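PDB 4DUN: putative phenazine biosynthesis PhzC/PhzF protein from Clostridium difficile, which is of unproven function but, as a member of the PhzF family, probably acts as an isomerase. Local coordinates for residues S144-L149 with G175-A180; P121-L126 with P138-S143; V26-I31 with V51-G56; Y58-F63 with I94-Q99. All blocks are in the same frame, centred on the assembly; numbering follows the deposited sequence. Where two conformers were deposited one is given.

Contact 1. Residues S144-L149 with G175-A180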
loop_
_atom_site.group_PDB
_atom_site.type_symbol
_atom_site.label_atom_id
_atom_site.label_comp_id
_atom_site.label_asym_id
_atom_site.label_seq_id
_atom_site.Cartn_x
_atom_site.Cartn_y
_atom_site.Cartn_z
ATOM N N SER A 144 -25.251 16.184 5.198
ATOM C CA SER A 144 -24.903 15.735 6.557
ATOM C C SER A 144 -23.395 15.957 6.708
ATOM O O SER A 144 -22.897 16.953 6.179
ATOM C CB SER A 144 -25.318 14.281 6.781
ATOM O OG SER A 144 -25.055 13.842 8.108
ATOM N N ARG A 145 -22.657 15.054 7.386
ATOM C CA ARG A 145 -21.188 15.146 7.499
ATOM C C ARG A 145 -20.623 15.101 6.053
ATOM O O ARG A 145 -19.726 15.865 5.687
ATOM C CB ARG A 145 -20.650 13.981 8.343
ATOM C CG ARG A 145 -19.124 13.952 8.455
ATOM C CD ARG A 145 -18.611 12.598 8.891
ATOM N NE ARG A 145 -18.829 11.568 7.870
ATOM C CZ ARG A 145 -18.608 10.272 8.062
ATOM N NH1 ARG A 145 -18.848 9.402 7.091
ATOM N NH2 ARG A 145 -18.131 9.839 9.222
ATOM N N ASP A 146 -21.250 14.248 5.231
ATOM C CA ASP A 146 -20.941 14.033 3.820
ATOM C C ASP A 146 -22.022 14.630 2.921
ATOM O O ASP A 146 -23.163 14.856 3.357
ATOM C CB ASP A 146 -20.838 12.521 3.538
ATOM C CG ASP A 146 -19.883 11.775 4.453
ATOM O OD1 ASP A 146 -18.689 12.138 4.484
ATOM O OD2 ASP A 146 -20.339 10.853 5.155
ATOM N N LEU A 147 -21.661 14.863 1.651
ATOM C CA LEU A 147 -22.607 15.327 0.636
ATOM C C LEU A 147 -23.213 14.094 -0.014
ATOM O O LEU A 147 -22.480 13.158 -0.362
ATOM C CB LEU A 147 -21.918 16.216 -0.411
ATOM C CG LEU A 147 -22.795 16.759 -1.537
ATOM C CD1 LEU A 147 -23.844 17.751 -1.005
ATOM C CD2 LEU A 147 -21.926 17.474 -2.596
ATOM N N ILE A 148 -24.545 14.057 -0.124
ATOM C CA ILE A 148 -25.225 12.889 -0.680
ATOM C C ILE A 148 -25.884 13.276 -1.994
ATOM O O ILE A 148 -26.750 14.158 -2.014
ATOM C CB ILE A 148 -26.237 12.300 0.333
ATOM C CG1 ILE A 148 -25.512 11.933 1.662
ATOM C CG2 ILE A 148 -26.968 11.074 -0.265
ATOM C CD1 ILE A 148 -26.381 11.903 2.857
ATOM N N LEU A 149 -25.492 12.586 -3.072
ATOM C CA LEU A 149 -26.026 12.824 -4.415
ATOM C C LEU A 149 -26.862 11.655 -4.852
ATOM O O LEU A 149 -26.350 10.540 -5.028
ATOM C CB LEU A 149 -24.890 13.083 -5.441
ATOM C CG LEU A 149 -23.828 14.156 -5.056
ATOM C CD1 LEU A 149 -22.699 14.217 -6.087
ATOM C CD2 LEU A 149 -24.463 15.533 -4.850
ATOM N N GLY A 175 -16.782 13.689 2.902
ATOM C CA GLY A 175 -16.794 12.801 1.752
ATOM C C GLY A 175 -17.954 13.097 0.827
ATOM O O GLY A 175 -18.888 13.823 1.187
ATOM N N ILE A 176 -17.892 12.534 -0.373
ATOM C CA ILE A 176 -18.925 12.696 -1.395
ATOM C C ILE A 176 -19.527 11.325 -1.641
ATOM O O ILE A 176 -18.820 10.403 -2.065
ATOM C CB ILE A 176 -18.376 13.333 -2.713
ATOM C CG1 ILE A 176 -17.526 14.622 -2.462
ATOM C CG2 ILE A 176 -19.490 13.540 -3.748
ATOM C CD1 ILE A 176 -18.236 15.826 -1.736
ATOM N N ILE A 177 -20.836 11.215 -1.405
ATOM C CA ILE A 177 -21.581 9.979 -1.583
ATOM C C ILE A 177 -22.479 10.086 -2.817
ATOM O O ILE A 177 -23.185 11.090 -2.982
ATOM C CB ILE A 177 -22.447 9.678 -0.314
ATOM C CG1 ILE A 177 -21.597 9.517 0.977
ATOM C CG2 ILE A 177 -23.391 8.463 -0.526
ATOM C CD1 ILE A 177 -22.438 9.597 2.245
ATOM N N ILE A 178 -22.493 9.036 -3.648
ATOM C CA ILE A 178 -23.443 8.922 -4.742
ATOM C C ILE A 178 -24.305 7.700 -4.400
ATOM O O ILE A 178 -23.782 6.718 -3.881
ATOM C CB ILE A 178 -22.815 8.891 -6.161
ATOM C CG1 ILE A 178 -21.852 7.690 -6.338
ATOM C CG2 ILE A 178 -22.150 10.236 -6.503
ATOM C CD1 ILE A 178 -21.358 7.470 -7.798
ATOM N N THR A 179 -25.627 7.788 -4.573
ATOM C CA THR A 179 -26.492 6.672 -4.171
ATOM C C THR A 179 -27.653 6.509 -5.148
ATOM O O THR A 179 -28.033 7.469 -5.810
ATOM C CB THR A 179 -26.996 6.889 -2.703
ATOM O OG1 THR A 179 -27.670 5.722 -2.245
ATOM C CG2 THR A 179 -27.931 8.095 -2.562
ATOM N N ALA A 180 -28.216 5.286 -5.234
ATOM C CA ALA A 180 -29.395 4.997 -6.071
ATOM C C ALA A 180 -30.026 3.706 -5.601
ATOM O O ALA A 180 -29.425 3.012 -4.775
ATOM C CB ALA A 180 -28.990 4.874 -7.546
#
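Ile177 uses both its backbone polar atoms on alternate residues of the other strand, straddling its bridge partner Ile148: Ile177 N donates to Leu147 O and Ile177 O accepts from Leu149 N, each at 2.8 Å. Leu147 N to Gly175 O before these, and Thr179 N to Leu149 O after them, complete the alternating ladder of two parallel strands, whose short axes diverge by 29°. On the face of Leu147, Leu149, Ile176 and Ile178, the Leu149 methyl CD1 touches two CG2 branches, lying 4.0 Å from Ile176 CG2 and equally far from Ile178 CG2. Ile177 lies on the other face beside Ile148. CG1 anti to its carbonyl carbon (chi1 -60°) and an extended chi2 together bring its CD1 to 3.6 Å from Asp146 CB. These buried strands belong to the C-terminal half of the PhzF fold, which has the two-domain architecture of diaminopimelate epimerase. Where the ladder starts, Asp146 OD1 accepts a weak, bent bond from Gly175 N and a hydrogen bond from Tyr191 OH. Arg145 approaches the same carboxylate side-on: NH1 meets the syn lone pair of OD2 at 2.8 Å, whereas NE reaches OD2 from above the carboxylate plane. Ser205 OG accepts from Arg145 NH1, while Thr179 OG1 is held by Val188 O and Trp214 NE1.

Contact 2. Residues P121-L126 with P138-S143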
loop_
_atom_site.group_PDB
_atom_site.type_symbol
_atom_site.label_atom_id
_atom_site.label_comp_id
_atom_site.label_asym_id
_atom_site.label_seq_id
_atom_site.Cartn_x
_atom_site.Cartn_y
_atom_site.Cartn_z
ATOM N N PRO A 121 -30.511 12.794 6.669
ATOM C CA PRO A 121 -29.898 14.001 6.100
ATOM C C PRO A 121 -30.968 14.979 5.654
ATOM O O PRO A 121 -32.133 14.593 5.531
ATOM C CB PRO A 121 -29.099 13.468 4.909
ATOM C CG PRO A 121 -29.889 12.267 4.441
ATOM C CD PRO A 121 -30.448 11.654 5.712
ATOM N N ILE A 122 -30.565 16.224 5.409
ATOM C CA ILE A 122 -31.475 17.290 5.015
ATOM C C ILE A 122 -31.262 17.626 3.545
ATOM O O ILE A 122 -30.109 17.812 3.119
ATOM C CB ILE A 122 -31.279 18.543 5.926
ATOM C CG1 ILE A 122 -31.753 18.241 7.378
ATOM C CG2 ILE A 122 -32.003 19.785 5.331
ATOM C CD1 ILE A 122 -31.623 19.388 8.351
ATOM N N GLU A 123 -32.378 17.765 2.789
ATOM C CA GLU A 123 -32.346 18.154 1.380
ATOM C C GLU A 123 -31.829 19.581 1.237
ATOM O O GLU A 123 -32.271 20.467 1.964
ATOM C CB GLU A 123 -33.741 18.026 0.743
ATOM C CG GLU A 123 -33.756 18.175 -0.771
ATOM C CD GLU A 123 -35.078 17.874 -1.448
ATOM O OE1 GLU A 123 -36.125 17.846 -0.759
ATOM O OE2 GLU A 123 -35.067 17.692 -2.685
ATOM N N ILE A 124 -30.888 19.807 0.311
ATOM C CA ILE A 124 -30.347 21.154 0.091
ATOM C C ILE A 124 -30.363 21.477 -1.406
ATOM O O ILE A 124 -30.582 20.593 -2.239
ATOM C CB ILE A 124 -28.916 21.352 0.683
ATOM C CG1 ILE A 124 -27.877 20.371 0.047
ATOM C CG2 ILE A 124 -28.915 21.300 2.223
ATOM C CD1 ILE A 124 -26.386 20.780 0.159
ATOM N N GLU A 125 -30.099 22.736 -1.728
ATOM C CA GLU A 125 -29.941 23.231 -3.083
ATOM C C GLU A 125 -28.503 23.679 -3.225
ATOM O O GLU A 125 -28.051 24.519 -2.447
ATOM C CB GLU A 125 -30.913 24.384 -3.375
ATOM C CG GLU A 125 -32.315 23.934 -3.737
ATOM C CD GLU A 125 -33.387 25.002 -3.633
ATOM O OE1 GLU A 125 -34.582 24.624 -3.594
ATOM O OE2 GLU A 125 -33.043 26.207 -3.566
ATOM N N LEU A 126 -27.766 23.096 -4.174
ATOM C CA LEU A 126 -26.383 23.506 -4.408
ATOM C C LEU A 126 -26.349 24.813 -5.172
ATOM O O LEU A 126 -27.190 25.030 -6.048
ATOM C CB LEU A 126 -25.603 22.448 -5.206
ATOM C CG LEU A 126 -25.394 21.086 -4.563
ATOM C CD1 LEU A 126 -24.732 20.156 -5.531
ATOM C CD2 LEU A 126 -24.546 21.180 -3.294
ATOM N N PRO A 138 -27.561 15.217 -10.386
ATOM C CA PRO A 138 -28.349 14.317 -9.532
ATOM C C PRO A 138 -29.842 14.628 -9.527
ATOM O O PRO A 138 -30.243 15.737 -9.886
ATOM C CB PRO A 138 -27.742 14.528 -8.137
ATOM C CG PRO A 138 -27.189 15.898 -8.165
ATOM C CD PRO A 138 -26.805 16.205 -9.595
ATOM N N SER A 139 -30.668 13.638 -9.134
ATOM C CA SER A 139 -32.119 13.812 -9.002
ATOM C C SER A 139 -32.401 14.726 -7.811
ATOM O O SER A 139 -33.254 15.610 -7.890
ATOM C CB SER A 139 -32.811 12.464 -8.802
ATOM O OG SER A 139 -32.322 11.482 -9.697
ATOM N N ASP A 140 -31.642 14.519 -6.718
ATOM C CA ASP A 140 -31.756 15.267 -5.460
ATOM C C ASP A 140 -30.391 15.353 -4.774
ATOM O O ASP A 140 -29.491 14.552 -5.050
ATOM C CB ASP A 140 -32.778 14.586 -4.516
ATOM C CG ASP A 140 -34.235 14.710 -4.940
ATOM O OD1 ASP A 140 -34.775 15.839 -4.893
ATOM O OD2 ASP A 140 -34.845 13.671 -5.286
ATOM N N VAL A 141 -30.245 16.326 -3.868
ATOM C CA VAL A 141 -29.013 16.554 -3.103
ATOM C C VAL A 141 -29.381 16.625 -1.614
ATOM O O VAL A 141 -30.290 17.371 -1.253
ATOM C CB VAL A 141 -28.254 17.836 -3.573
ATOM C CG1 VAL A 141 -26.984 18.047 -2.760
ATOM C CG2 VAL A 141 -27.920 17.781 -5.064
ATOM N N TYR A 142 -28.688 15.842 -0.762
ATOM C CA TYR A 142 -28.906 15.822 0.691
ATOM C C TYR A 142 -27.597 16.133 1.405
ATOM O O TYR A 142 -26.507 15.966 0.835
ATOM C CB TYR A 142 -29.505 14.487 1.169
ATOM C CG TYR A 142 -30.960 14.342 0.789
ATOM C CD1 TYR A 142 -31.334 13.991 -0.511
ATOM C CD2 TYR A 142 -31.969 14.557 1.725
ATOM C CE1 TYR A 142 -32.676 13.904 -0.878
ATOM C CE2 TYR A 142 -33.314 14.448 1.375
ATOM C CZ TYR A 142 -33.662 14.124 0.072
ATOM O OH TYR A 142 -34.988 14.007 -0.273
ATOM N N SER A 143 -27.702 16.633 2.636
ATOM C CA SER A 143 -26.520 17.082 3.352
ATOM C C SER A 143 -26.462 16.574 4.768
ATOM O O SER A 143 -27.473 16.539 5.470
ATOM C CB SER A 143 -26.483 18.613 3.356
ATOM O OG SER A 143 -25.364 19.160 4.038
HETATM O O HOH W 1 -32.139 18.477 -3.777
#
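Ile122 and Ser143 exchange two backbone hydrogen bonds as an antiparallel hydrogen-bonded pair, the straighter from Ile122 N to Ser143 O (3.1 Å, 169° at the hydrogen) and the shorter but more bent from Ser143 N to Ile122 O (2.7 Å). A third, Ile124 N to Val141 O at 3.0 Å, lies beyond the non-hydrogen-bonded pair of Glu123 and Tyr142, where the CA-H groups of Tyr142 and Glu123 point to Ile122 O and Val141 O.

Aromatic contacts centre on the Tyr142 ring. Glu123 crosses one face, its CB 4.1 Å from the ring centroid in a CH-pi contact, and its carboxylate is turned almost parallel to the ring, 9° between planes. Pro121 packs its CB against Tyr142 CB, while its carbonyl oxygen lies at the ring edge. The ring also meets that of Tyr213.

The pairing makes 122-123 a short outer strand alongside 140-143, which itself pairs with 147-150; the short helix 128-133 lies in the connection between the first two.

Apolar packing is built around Val141 CG1, 3.8 Å from Ile124 CG1 and 3.9 Å from Leu126 CG, the leucine crossing the valine at about a right angle. Trp173 touches Ile124 and Leu126 and bonds through NE1 to Ser143 OG.

Among the charged groups, Glu123 OE2 comes within 2.9 Å of Asp140 OD1, with the carboxylate planes 75° apart. Such closeness of two carboxylates would probably raise the pKa of one of them. A water that accepts from Val141 N is within hydrogen-bonding distance of Glu123 OE2 and Ile124 O.

Contact 3. Residues V26-I31 with V51-G56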
loop_
_atom_site.group_PDB
_atom_site.type_symbol
_atom_site.label_atom_id
_atom_site.label_comp_id
_atom_site.label_asym_id
_atom_site.label_seq_id
_atom_site.Cartn_x
_atom_site.Cartn_y
_atom_site.Cartn_z
ATOM N N VAL A 26 -2.241 -7.853 17.129
ATOM C CA VAL A 26 -2.712 -8.174 18.473
ATOM C C VAL A 26 -1.503 -8.235 19.395
ATOM O O VAL A 26 -0.582 -9.034 19.163
ATOM C CB VAL A 26 -3.583 -9.461 18.548
ATOM C CG1 VAL A 26 -4.116 -9.683 19.971
ATOM C CG2 VAL A 26 -4.728 -9.423 17.533
ATOM N N LEU A 27 -1.492 -7.357 20.414
ATOM C CA LEU A 27 -0.365 -7.227 21.342
ATOM C C LEU A 27 -0.691 -7.678 22.751
ATOM O O LEU A 27 -1.767 -7.358 23.265
ATOM C CB LEU A 27 0.083 -5.756 21.423
ATOM C CG LEU A 27 0.478 -5.042 20.123
ATOM C CD1 LEU A 27 0.346 -3.538 20.289
ATOM C CD2 LEU A 27 1.900 -5.363 19.758
ATOM N N ASP A 28 0.282 -8.338 23.404
ATOM C CA ASP A 28 0.183 -8.774 24.800
ATOM C C ASP A 28 0.543 -7.622 25.730
ATOM O O ASP A 28 0.081 -7.564 26.871
ATOM C CB ASP A 28 1.138 -9.957 25.074
ATOM C CG ASP A 28 0.830 -11.271 24.372
ATOM O OD1 ASP A 28 -0.127 -11.310 23.565
ATOM O OD2 ASP A 28 1.559 -12.258 24.618
ATOM N N ARG A 29 1.419 -6.736 25.251
ATOM C CA ARG A 29 1.937 -5.582 25.982
ATOM C C ARG A 29 1.919 -4.340 25.101
ATOM O O ARG A 29 1.859 -4.452 23.879
ATOM C CB ARG A 29 3.381 -5.856 26.451
ATOM C CG ARG A 29 3.512 -6.965 27.484
ATOM C CD ARG A 29 4.953 -7.233 27.870
ATOM N NE ARG A 29 5.021 -8.033 29.093
ATOM C CZ ARG A 29 6.131 -8.257 29.790
ATOM N NH1 ARG A 29 7.289 -7.741 29.394
ATOM N NH2 ARG A 29 6.092 -8.995 30.892
ATOM N N ARG A 30 2.032 -3.165 25.720
ATOM C CA ARG A 30 2.078 -1.895 25.008
ATOM C C ARG A 30 3.362 -1.745 24.255
ATOM O O ARG A 30 4.422 -2.169 24.729
ATOM C CB ARG A 30 1.978 -0.711 25.981
ATOM C CG ARG A 30 0.727 -0.708 26.784
ATOM C CD ARG A 30 0.552 0.618 27.463
ATOM N NE ARG A 30 -0.621 0.571 28.322
ATOM C CZ ARG A 30 -1.870 0.707 27.894
ATOM N NH1 ARG A 30 -2.120 0.904 26.603
ATOM N NH2 ARG A 30 -2.878 0.642 28.749
ATOM N N ILE A 31 3.273 -1.108 23.089
ATOM C CA ILE A 31 4.439 -0.751 22.295
ATOM C C ILE A 31 4.329 0.769 22.028
ATOM O O ILE A 31 3.213 1.314 22.071
ATOM C CB ILE A 31 4.592 -1.604 20.999
ATOM C CG1 ILE A 31 3.475 -1.316 19.982
ATOM C CG2 ILE A 31 4.743 -3.097 21.322
ATOM C CD1 ILE A 31 3.708 -1.927 18.594
ATOM N N VAL A 51 -4.580 -3.895 18.708
ATOM C CA VAL A 51 -5.388 -4.306 19.856
ATOM C C VAL A 51 -4.448 -4.651 21.001
ATOM O O VAL A 51 -3.584 -5.528 20.846
ATOM C CB VAL A 51 -6.327 -5.512 19.526
ATOM C CG1 VAL A 51 -7.071 -6.003 20.773
ATOM C CG2 VAL A 51 -7.314 -5.180 18.395
ATOM N N VAL A 52 -4.616 -3.977 22.148
ATOM C CA VAL A 52 -3.850 -4.288 23.351
ATOM C C VAL A 52 -4.760 -5.089 24.241
ATOM O O VAL A 52 -5.791 -4.577 24.698
ATOM C CB VAL A 52 -3.249 -3.056 24.092
ATOM C CG1 VAL A 52 -2.523 -3.490 25.376
ATOM C CG2 VAL A 52 -2.310 -2.266 23.185
ATOM N N LYS A 53 -4.406 -6.354 24.474
ATOM C CA LYS A 53 -5.221 -7.168 25.360
ATOM C C LYS A 53 -4.659 -7.050 26.761
ATOM O O LYS A 53 -3.507 -7.416 26.992
ATOM C CB LYS A 53 -5.380 -8.633 24.891
ATOM C CG LYS A 53 -4.185 -9.297 24.225
ATOM C CD LYS A 53 -4.573 -10.673 23.710
ATOM C CE LYS A 53 -3.391 -11.531 23.345
ATOM N NZ LYS A 53 -3.783 -12.946 23.105
ATOM N N GLY A 54 -5.445 -6.419 27.635
ATOM C CA GLY A 54 -5.137 -6.210 29.050
ATOM C C GLY A 54 -6.141 -6.894 29.957
ATOM O O GLY A 54 -7.110 -7.492 29.474
ATOM N N LYS A 55 -5.938 -6.797 31.282
ATOM C CA LYS A 55 -6.831 -7.419 32.267
ATOM C C LYS A 55 -8.244 -6.821 32.158
ATOM O O LYS A 55 -8.450 -5.635 32.430
ATOM C CB LYS A 55 -6.269 -7.277 33.696
ATOM C CG LYS A 55 -6.951 -8.139 34.748
ATOM C CD LYS A 55 -6.293 -7.957 36.106
ATOM C CE LYS A 55 -6.981 -8.753 37.184
ATOM N NZ LYS A 55 -6.281 -8.623 38.489
ATOM N N GLY A 56 -9.176 -7.645 31.697
ATOM C CA GLY A 56 -10.579 -7.280 31.541
ATOM C C GLY A 56 -10.971 -6.369 30.388
ATOM O O GLY A 56 -12.171 -6.145 30.216
HETATM O O HOH W 2 -1.748 -9.171 28.079
#
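Leu27 N donates to Val51 O at 2.8 Å in an almost straight bond, 173° at the hydrogen, and Leu27 O receives Lys53 N at 3.1 Å with the same straightness. Both donors lie close to the line of the carbonyl they meet, so Leu27 is held on both its polar atoms by alternate residues of a parallel partner strand. A water continues the link past the last direct bond, donating to both Asp28 O and Lys53 O, each at 2.7 Å. Lys53 has CG between its backbone N and carbonyl carbon (chi1 37°), which brings CG to 3.2 Å from Leu27 O. From there the extended chain passes Val26 CG1, at 3.9 Å from CD, and runs alongside Asp28. The two charges remain short of a salt bridge, Asp28 OD1 being 4.0 Å from Lys53 NZ; the ammonium has a long, weak ion pair with Glu5. Opposite the lysine, Leu27 CD1 meets Val52 CG2 at 4.1 Å. The pairing closes a beta-alpha-beta unit, strand 20-27, helix 33-43 and strand 47-54. Strand 4-11 flanks the first strand and 57-63 the second, while helix 73-87 packs Val82, Ile83 and Ile87 against Val26, Val51 and Lys53.

Contact 4. Residues Y58-F63 with I94-Q99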
loop_
_atom_site.group_PDB
_atom_site.type_symbol
_atom_site.label_atom_id
_atom_site.label_comp_id
_atom_site.label_asym_id
_atom_site.label_seq_id
_atom_site.Cartn_x
_atom_site.Cartn_y
_atom_site.Cartn_z
ATOM N N TYR A 58 -9.968 -4.440 26.069
ATOM C CA TYR A 58 -9.204 -4.270 24.832
ATOM C C TYR A 58 -9.082 -2.805 24.490
ATOM O O TYR A 58 -10.106 -2.135 24.340
ATOM C CB TYR A 58 -9.824 -4.978 23.600
ATOM C CG TYR A 58 -9.989 -6.469 23.715
ATOM C CD1 TYR A 58 -8.882 -7.312 23.759
ATOM C CD2 TYR A 58 -11.253 -7.050 23.706
ATOM C CE1 TYR A 58 -9.033 -8.696 23.875
ATOM C CE2 TYR A 58 -11.417 -8.430 23.782
ATOM C CZ TYR A 58 -10.304 -9.250 23.874
ATOM O OH TYR A 58 -10.481 -10.607 23.994
ATOM N N GLU A 59 -7.845 -2.309 24.347
ATOM C CA GLU A 59 -7.612 -0.958 23.844
ATOM C C GLU A 59 -7.406 -1.088 22.372
ATOM O O GLU A 59 -6.667 -1.982 21.950
ATOM C CB GLU A 59 -6.385 -0.303 24.489
ATOM C CG GLU A 59 -6.646 0.235 25.876
ATOM C CD GLU A 59 -5.433 0.953 26.429
ATOM O OE1 GLU A 59 -4.688 1.585 25.640
ATOM O OE2 GLU A 59 -5.215 0.859 27.655
ATOM N N LEU A 60 -8.053 -0.241 21.588
ATOM C CA LEU A 60 -7.969 -0.322 20.123
ATOM C C LEU A 60 -7.572 1.026 19.550
ATOM O O LEU A 60 -8.220 2.030 19.846
ATOM C CB LEU A 60 -9.321 -0.800 19.531
ATOM C CG LEU A 60 -9.527 -0.739 17.983
ATOM C CD1 LEU A 60 -8.539 -1.668 17.239
ATOM C CD2 LEU A 60 -10.993 -1.053 17.592
ATOM N N ARG A 61 -6.486 1.017 18.777
ATOM C CA ARG A 61 -6.057 2.152 17.968
ATOM C C ARG A 61 -5.938 1.792 16.476
ATOM O O ARG A 61 -5.754 0.685 16.147
ATOM C CB ARG A 61 -4.732 2.748 18.457
ATOM C CG ARG A 61 -4.714 3.199 19.903
ATOM C CD ARG A 61 -3.311 3.646 20.345
ATOM N NE ARG A 61 -3.187 4.010 21.752
ATOM C CZ ARG A 61 -3.141 5.261 22.183
ATOM N NH1 ARG A 61 -3.220 6.247 21.341
ATOM N NH2 ARG A 61 -3.006 5.537 23.452
ATOM N N TRP A 62 -6.069 2.785 15.637
ATOM C CA TRP A 62 -5.929 2.614 14.214
ATOM C C TRP A 62 -4.967 3.638 13.650
ATOM O O TRP A 62 -5.006 4.779 13.998
ATOM C CB TRP A 62 -7.253 2.757 13.469
ATOM C CG TRP A 62 -8.472 2.212 14.115
ATOM C CD1 TRP A 62 -9.033 1.004 13.900
ATOM C CD2 TRP A 62 -9.306 2.871 15.043
ATOM N NE1 TRP A 62 -10.145 0.866 14.614
ATOM C CE2 TRP A 62 -10.336 1.989 15.359
ATOM C CE3 TRP A 62 -9.276 4.115 15.649
ATOM C CZ2 TRP A 62 -11.327 2.311 16.223
ATOM C CZ3 TRP A 62 -10.244 4.416 16.520
ATOM C CH2 TRP A 62 -11.256 3.526 16.806
ATOM N N PHE A 63 -4.152 3.175 12.721
ATOM C CA PHE A 63 -3.186 4.017 12.038
ATOM C C PHE A 63 -3.279 3.812 10.549
ATOM O O PHE A 63 -3.283 2.667 10.085
ATOM C CB PHE A 63 -1.767 3.652 12.496
ATOM C CG PHE A 63 -1.402 4.103 13.878
ATOM C CD1 PHE A 63 -1.872 3.416 15.000
ATOM C CD2 PHE A 63 -0.538 5.176 14.071
ATOM C CE1 PHE A 63 -1.504 3.821 16.288
ATOM C CE2 PHE A 63 -0.166 5.569 15.364
ATOM C CZ PHE A 63 -0.662 4.891 16.461
ATOM N N ILE A 94 -17.853 -7.965 21.831
ATOM C CA ILE A 94 -16.492 -7.444 21.848
ATOM C C ILE A 94 -16.566 -5.939 22.146
ATOM O O ILE A 94 -17.197 -5.185 21.399
ATOM C CB ILE A 94 -15.685 -7.765 20.554
ATOM C CG1 ILE A 94 -15.642 -9.296 20.207
ATOM C CG2 ILE A 94 -14.257 -7.229 20.655
ATOM C CD1 ILE A 94 -16.615 -9.702 19.093
ATOM N N ASP A 95 -15.961 -5.523 23.273
ATOM C CA ASP A 95 -15.874 -4.117 23.679
ATOM C C ASP A 95 -14.480 -3.616 23.433
ATOM O O ASP A 95 -13.512 -4.264 23.862
ATOM C CB ASP A 95 -16.232 -3.923 25.169
ATOM C CG ASP A 95 -17.704 -4.089 25.493
ATOM O OD1 ASP A 95 -18.520 -4.078 24.555
ATOM O OD2 ASP A 95 -18.041 -4.163 26.691
ATOM N N PHE A 96 -14.371 -2.445 22.791
ATOM C CA PHE A 96 -13.085 -1.785 22.543
ATOM C C PHE A 96 -13.058 -0.400 23.148
ATOM O O PHE A 96 -14.014 0.352 22.976
ATOM C CB PHE A 96 -12.824 -1.641 21.041
ATOM C CG PHE A 96 -12.650 -2.914 20.257
ATOM C CD1 PHE A 96 -11.501 -3.687 20.405
ATOM C CD2 PHE A 96 -13.579 -3.284 19.288
ATOM C CE1 PHE A 96 -11.306 -4.837 19.632
ATOM C CE2 PHE A 96 -13.363 -4.413 18.484
ATOM C CZ PHE A 96 -12.231 -5.186 18.669
ATOM N N PHE A 97 -11.941 -0.038 23.799
ATOM C CA PHE A 97 -11.741 1.305 24.316
ATOM C C PHE A 97 -10.817 2.032 23.358
ATOM O O PHE A 97 -9.710 1.569 23.081
ATOM C CB PHE A 97 -11.228 1.284 25.755
ATOM C CG PHE A 97 -12.325 0.834 26.693
ATOM C CD1 PHE A 97 -12.426 -0.495 27.083
ATOM C CD2 PHE A 97 -13.315 1.722 27.106
ATOM C CE1 PHE A 97 -13.481 -0.923 27.904
ATOM C CE2 PHE A 97 -14.354 1.299 27.943
ATOM C CZ PHE A 97 -14.428 -0.020 28.336
ATOM N N THR A 98 -11.313 3.147 22.785
ATOM C CA THR A 98 -10.623 3.900 21.736
ATOM C C THR A 98 -10.529 5.402 22.043
ATOM O O THR A 98 -11.120 5.877 23.013
ATOM C CB THR A 98 -11.385 3.739 20.393
ATOM O OG1 THR A 98 -12.526 4.617 20.378
ATOM C CG2 THR A 98 -11.800 2.268 20.097
ATOM N N GLN A 99 -9.904 6.154 21.118
ATOM C CA GLN A 99 -9.783 7.628 21.171
ATOM C C GLN A 99 -11.162 8.285 21.208
ATOM O O GLN A 99 -11.284 9.397 21.709
ATOM C CB GLN A 99 -9.041 8.145 19.926
ATOM C CG GLN A 99 -7.562 7.777 19.867
ATOM C CD GLN A 99 -6.692 8.674 20.701
ATOM O OE1 GLN A 99 -7.163 9.509 21.485
ATOM N NE2 GLN A 99 -5.392 8.520 20.540
HETATM O O HOH W 3 -12.802 -4.392 26.471
HETATM O O HOH W 4 -8.194 4.667 19.470
HETATM O O HOH W 5 -2.622 9.149 20.444
#
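Leu60 lays its CD2 methyl over one face of the Phe96 ring, 3.8 Å from the centroid and 18° off the ring normal, a CH-pi contact. The opposite face of that ring carries Ile94 CG2 from its own strand, so the phenyl is sandwiched between two aliphatic groups. Leu60 CG also lies above the Trp62 indole, whose CH2 atom reaches Thr98 CG2 at 3.6 Å. Tyr58 turns the edge of its ring to Asp95 O. Two backbone bonds join the parallel strands, Phe97 N to Tyr58 O at 2.8 Å and Leu60 N to Phe97 O at 2.9 Å; beyond them the strands splay, their short axes 58° apart, and waters take over. One water bridges Tyr58 N and Asp95 O, another Leu60 O and Gln99 N. Helix 73-87 backs the apolar face through Thr76, Ala79 and Ile83, and the Trp62 side chain lies about 5 Å from that of Glu47, the predicted active-site residue. At the far end Arg61 NH1, in a salt bridge, and Gln99 NE2, in a hydrogen bond, both turn to Glu68 OE2. The two donors lie 3.2 Å apart because they converge on that one acceptor, whose negative charge probably stabilises the cluster.

In the fold
From the N terminus, contact 3 comes first, closing the loop around helix 33-43 by pairing strands 20-27 and 47-54. Contact 4 opens next and closes over helix 73-87, bringing 93-98 beside 57-63. Because 47-54 and 57-63 are neighbouring antiparallel strands, the two contacts touch, and Arg30 forms a salt bridge with Glu59. Contact 2 then closes a short loop holding helix 128-133, and contact 1 a longer one from 147-150 to 176-181; they too adjoin, through strands 140-143 and 147-150. All four loops follow in series, none nesting or crossing. Contacts 3 and 4 lie across the chain's centre from contacts 1 and 2, with contacts 1 and 4 about 27 Å apart between centres.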